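Local coordinates for LYND (Lyngbya aestuarii, PDB 4V1T), which probably acts as an ATP-dependent, YcaO-type cyclodehydratase that turns cysteines of a precursor peptide into thiazoline rings during cyanobactin biosynthesis, at residues I665-L669 and A670-Y674; P762-E765 and A766-N769. One frame throughout, in Å; residues are numbered along the deposited sequence.

Interaction 1: residues I665-L669 and A670-Y674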
loop_
_atom_site.group_PDB
_atom_site.type_symbol
_atom_site.label_atom_id
_atom_site.label_comp_id
_atom_site.label_asym_id
_atom_site.label_seq_id
_atom_site.Cartn_x
_atom_site.Cartn_y
_atom_site.Cartn_z
ATOM N N ILE B 665 24.503 -27.033 -4.805
ATOM C CA ILE B 665 24.223 -28.372 -5.326
ATOM C C ILE B 665 25.314 -29.372 -4.937
ATOM O O ILE B 665 25.018 -30.535 -4.661
ATOM C CB ILE B 665 24.022 -28.373 -6.876
ATOM C CG1 ILE B 665 24.096 -29.801 -7.434
ATOM C CG2 ILE B 665 25.065 -27.523 -7.582
ATOM C CD1 ILE B 665 23.644 -29.930 -8.878
ATOM N N THR B 666 26.569 -28.918 -4.902
ATOM C CA THR B 666 27.705 -29.827 -4.731
ATOM C C THR B 666 28.091 -30.078 -3.275
ATOM O O THR B 666 28.240 -31.223 -2.855
ATOM C CB THR B 666 28.974 -29.326 -5.469
ATOM O OG1 THR B 666 29.404 -28.074 -4.923
ATOM C CG2 THR B 666 28.715 -29.182 -6.964
ATOM N N GLU B 667 28.272 -29.009 -2.507
ATOM C CA GLU B 667 28.931 -29.120 -1.214
ATOM C C GLU B 667 28.069 -29.771 -0.146
ATOM O O GLU B 667 26.860 -29.557 -0.073
ATOM C CB GLU B 667 29.376 -27.746 -0.732
ATOM C CG GLU B 667 30.403 -27.091 -1.623
ATOM C CD GLU B 667 31.551 -28.017 -1.955
ATOM O OE1 GLU B 667 32.169 -28.556 -1.012
ATOM O OE2 GLU B 667 31.820 -28.215 -3.157
ATOM N N LYS B 668 28.730 -30.549 0.699
ATOM C CA LYS B 668 28.078 -31.293 1.763
ATOM C C LYS B 668 28.639 -30.909 3.122
ATOM O O LYS B 668 29.699 -30.293 3.236
ATOM C CB LYS B 668 28.255 -32.798 1.542
ATOM C CG LYS B 668 27.269 -33.411 0.564
ATOM C CD LYS B 668 27.973 -34.240 -0.504
ATOM C CE LYS B 668 27.029 -35.228 -1.169
ATOM N NZ LYS B 668 25.669 -34.654 -1.413
ATOM N N LEU B 669 27.920 -31.300 4.161
ATOM C CA LEU B 669 28.329 -31.003 5.527
ATOM C C LEU B 669 29.628 -31.757 5.838
ATOM O O LEU B 669 30.493 -31.264 6.559
ATOM C CB LEU B 669 27.213 -31.402 6.496
ATOM C CG LEU B 669 26.880 -30.536 7.706
ATOM C CD1 LEU B 669 26.823 -29.057 7.406
ATOM C CD2 LEU B 669 25.545 -30.987 8.257
ATOM N N ALA B 670 29.763 -32.946 5.264
ATOM C CA ALA B 670 30.962 -33.756 5.443
ATOM C C ALA B 670 32.196 -33.123 4.816
ATOM O O ALA B 670 33.319 -33.501 5.139
ATOM C CB ALA B 670 30.742 -35.139 4.862
ATOM N N ASP B 671 31.992 -32.174 3.911
ATOM C CA ASP B 671 33.102 -31.477 3.261
ATOM C C ASP B 671 33.592 -30.285 4.079
ATOM O O ASP B 671 34.673 -29.765 3.818
ATOM C CB ASP B 671 32.684 -30.980 1.873
ATOM C CG ASP B 671 32.543 -32.098 0.862
ATOM O OD1 ASP B 671 33.560 -32.734 0.520
ATOM O OD2 ASP B 671 31.418 -32.314 0.377
ATOM N N HIS B 672 32.777 -29.832 5.035
ATOM C CA HIS B 672 33.088 -28.649 5.842
ATOM C C HIS B 672 32.632 -28.842 7.290
ATOM O O HIS B 672 31.616 -28.293 7.700
ATOM C CB HIS B 672 32.413 -27.414 5.244
ATOM C CG HIS B 672 32.618 -27.271 3.769
ATOM N ND1 HIS B 672 33.716 -26.635 3.226
ATOM C CD2 HIS B 672 31.873 -27.697 2.722
ATOM C CE1 HIS B 672 33.634 -26.671 1.907
ATOM N NE2 HIS B 672 32.527 -27.313 1.574
ATOM N N PRO B 673 33.382 -29.641 8.066
ATOM C CA PRO B 673 32.998 -29.948 9.453
ATOM C C PRO B 673 33.000 -28.735 10.379
ATOM O O PRO B 673 32.390 -28.779 11.452
ATOM C CB PRO B 673 34.060 -30.965 9.895
ATOM C CG PRO B 673 35.221 -30.710 9.015
ATOM C CD PRO B 673 34.673 -30.251 7.700
ATOM N N TYR B 674 33.671 -27.666 9.962
ATOM C CA TYR B 674 33.679 -26.420 10.711
ATOM C C TYR B 674 32.336 -25.667 10.620
ATOM O O TYR B 674 32.196 -24.572 11.172
ATOM C CB TYR B 674 34.819 -25.515 10.230
ATOM C CG TYR B 674 34.825 -25.257 8.732
ATOM C CD1 TYR B 674 35.490 -26.114 7.864
ATOM C CD2 TYR B 674 34.178 -24.153 8.193
ATOM C CE1 TYR B 674 35.494 -25.885 6.502
ATOM C CE2 TYR B 674 34.181 -23.915 6.834
ATOM C CZ TYR B 674 34.837 -24.782 5.997
ATOM O OH TYR B 674 34.838 -24.545 4.650
#
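Glu667 and His672 join the end of helix 661-666 to the turn that follows it, through a carboxylate-imidazole hydrogen bond. Traced outward, the glutamate side chain follows the histidine nitrogen all the way: CB of Glu667 lies 3.9 Å from NE2 of His672, CG and CD come slightly nearer in turn, and OE1 closes to 2.9 Å. With CG anti to the carbonyl carbon (chi1 -63°), the bend at chi2 (-49°) brings OE1 to the imidazole. The N-H of NE2 reaches OE1 from its anti side, tilted out of the carboxylate plane, and the two flat groups stand 69° apart. At the other ring nitrogen, ND1 of His672 is hydrogen-bonded to Tyr674 OH at 2.8 Å. With both nitrogens engaged, the rotation of the imidazole is well defined. Lys668 O also approaches the ring edge, 3.4 Å from CD2 of His672.

Asp671 works from the other end of the turn. Its OD2 accepts the backbone N-H of Lys668 on the anti lone pair (3.2 Å), while Asp671 N donates to Lys668 O (3.0 Å). OE1 of Glu667 lies 4.1 Å from OD2 of Asp671, a proximity of like charges that may raise the pKa of one carboxylate, though the N-H bonds from His672 NE2 and Lys668 N probably offset this. Outside the turn, Trp663 meets the His672 ring and Glu618 accepts the N-H of Leu669.

A second backbone bond, His672 N to Leu669 O, follows the first. These are two successive i to i+3 bonds of a short 3-10 turn, with the Asp671 carboxylate returning to the Lys668 N-H, just after helix 661-666 in the YcaO family region.

Interaction 2: residues P762-E765 and A766-N769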
loop_
_atom_site.group_PDB
_atom_site.type_symbol
_atom_site.label_atom_id
_atom_site.label_comp_id
_atom_site.label_asym_id
_atom_site.label_seq_id
_atom_site.Cartn_x
_atom_site.Cartn_y
_atom_site.Cartn_z
ATOM N N PRO B 762 49.748 -20.057 14.656
ATOM C CA PRO B 762 49.099 -19.471 13.476
ATOM C C PRO B 762 49.094 -20.425 12.291
ATOM O O PRO B 762 49.980 -21.280 12.173
ATOM C CB PRO B 762 49.963 -18.237 13.162
ATOM C CG PRO B 762 50.830 -18.024 14.349
ATOM C CD PRO B 762 51.014 -19.369 14.974
ATOM N N LEU B 763 48.103 -20.283 11.423
ATOM C CA LEU B 763 48.124 -20.974 10.142
ATOM C C LEU B 763 48.996 -20.185 9.182
ATOM O O LEU B 763 49.215 -18.989 9.375
ATOM C CB LEU B 763 46.710 -21.126 9.572
ATOM C CG LEU B 763 45.733 -22.022 10.334
ATOM C CD1 LEU B 763 44.368 -21.926 9.678
ATOM C CD2 LEU B 763 46.195 -23.466 10.381
ATOM N N THR B 764 49.512 -20.857 8.156
ATOM C CA THR B 764 50.197 -20.169 7.073
ATOM C C THR B 764 49.169 -19.806 6.017
ATOM O O THR B 764 48.034 -20.300 6.050
ATOM C CB THR B 764 51.302 -21.037 6.438
ATOM O OG1 THR B 764 50.716 -22.191 5.829
ATOM C CG2 THR B 764 52.301 -21.476 7.492
ATOM N N GLU B 765 49.561 -18.946 5.081
ATOM C CA GLU B 765 48.669 -18.518 4.009
ATOM C C GLU B 765 48.170 -19.711 3.208
ATOM O O GLU B 765 47.020 -19.735 2.774
ATOM C CB GLU B 765 49.378 -17.525 3.086
ATOM C CG GLU B 765 48.617 -17.194 1.807
ATOM C CD GLU B 765 49.213 -16.024 1.045
ATOM O OE1 GLU B 765 50.299 -15.541 1.435
ATOM O OE2 GLU B 765 48.588 -15.586 0.059
ATOM N N ALA B 766 49.039 -20.706 3.034
ATOM C CA ALA B 766 48.713 -21.876 2.242
ATOM C C ALA B 766 47.686 -22.778 2.920
ATOM O O ALA B 766 47.059 -23.599 2.260
ATOM C CB ALA B 766 49.981 -22.662 1.939
ATOM N N GLN B 767 47.528 -22.630 4.232
ATOM C CA GLN B 767 46.597 -23.448 5.006
ATOM C C GLN B 767 45.256 -22.768 5.187
ATOM O O GLN B 767 44.365 -23.330 5.812
ATOM C CB GLN B 767 47.170 -23.758 6.385
ATOM C CG GLN B 767 48.472 -24.529 6.358
ATOM C CD GLN B 767 49.084 -24.661 7.735
ATOM O OE1 GLN B 767 49.449 -23.667 8.367
ATOM N NE2 GLN B 767 49.190 -25.892 8.215
ATOM N N MET B 768 45.113 -21.555 4.662
ATOM C CA MET B 768 43.822 -20.877 4.702
ATOM C C MET B 768 42.827 -21.642 3.842
ATOM O O MET B 768 43.204 -22.275 2.861
ATOM C CB MET B 768 43.935 -19.425 4.228
ATOM C CG MET B 768 44.613 -18.484 5.223
ATOM S SD MET B 768 43.802 -18.454 6.824
ATOM C CE MET B 768 44.903 -17.481 7.833
ATOM N N ASN B 769 41.555 -21.591 4.231
ATOM C CA ASN B 769 40.500 -22.310 3.533
ATOM C C ASN B 769 40.567 -22.030 2.035
ATOM O O ASN B 769 40.448 -20.878 1.622
ATOM C CB ASN B 769 39.134 -21.897 4.080
ATOM C CG ASN B 769 38.027 -22.858 3.693
ATOM O OD1 ASN B 769 38.143 -23.619 2.732
ATOM N ND2 ASN B 769 36.940 -22.823 4.448
HETATM O O HOH W 1 50.739 -23.595 10.688
#
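The amide oxygen of Gln767 is the polar hub against Thr764. Backbone N of Thr764 donates to OE1 of Gln767 at 2.8 Å with an almost linear angle of 169°, in the carbonyl plane and on a lone pair. Thr764 OG1 adds a weak bond to the same OE1, at 3.2 Å; with chi1 at 64° the hydroxyl sits between the backbone N and the carbonyl carbon, and it also lies 3.3 Å from Gln767 CG. On the solvent side a water donates to OE1 of Gln767 (2.7 Å) and to Pro762 O (2.9 Å), so this amide oxygen accepts from three donors, the hydroxyl only weakly.

The apolar contact is looser. Leu763 CB and Met768 CE are 4.4 Å apart, and buried Met768 also touches Phe744, Leu749 and Tyr750 of helix 748-755 (the last two), and Tyr560 and Asn561 at the end of helix 538-561. Glu765 extends away from the turn, where its OE2 bonds to Ser460.

Backbone bonds from Gln767 N to Thr764 O and from Met768 N to Glu765 O complete a 3-10 turn in which Gln767 sends its amide oxygen back to the Thr764 N-H, three residues earlier.

Both contacts are local turns at the protein surface, and each buries one residue that touches across it: His672 in interaction 1, Met768 in interaction 2. Their backbones share a 3-10 scheme with a side-chain oxygen returning to an earlier N-H, but that oxygen belongs to a carboxylate in 665-674 and to a neutral amide in 762-769. Ionic and aromatic groups dominate the first; water and apolar packing complete the second. Although far apart in sequence, they meet directly: Tyr674 OH and Asn769 ND2 lie 2.7 Å apart, a probable hydrogen bond. Both also adjoin the end of helix 538-561, Tyr674 through Trp558 and Trp559, Asn769 through Trp559 and Tyr560.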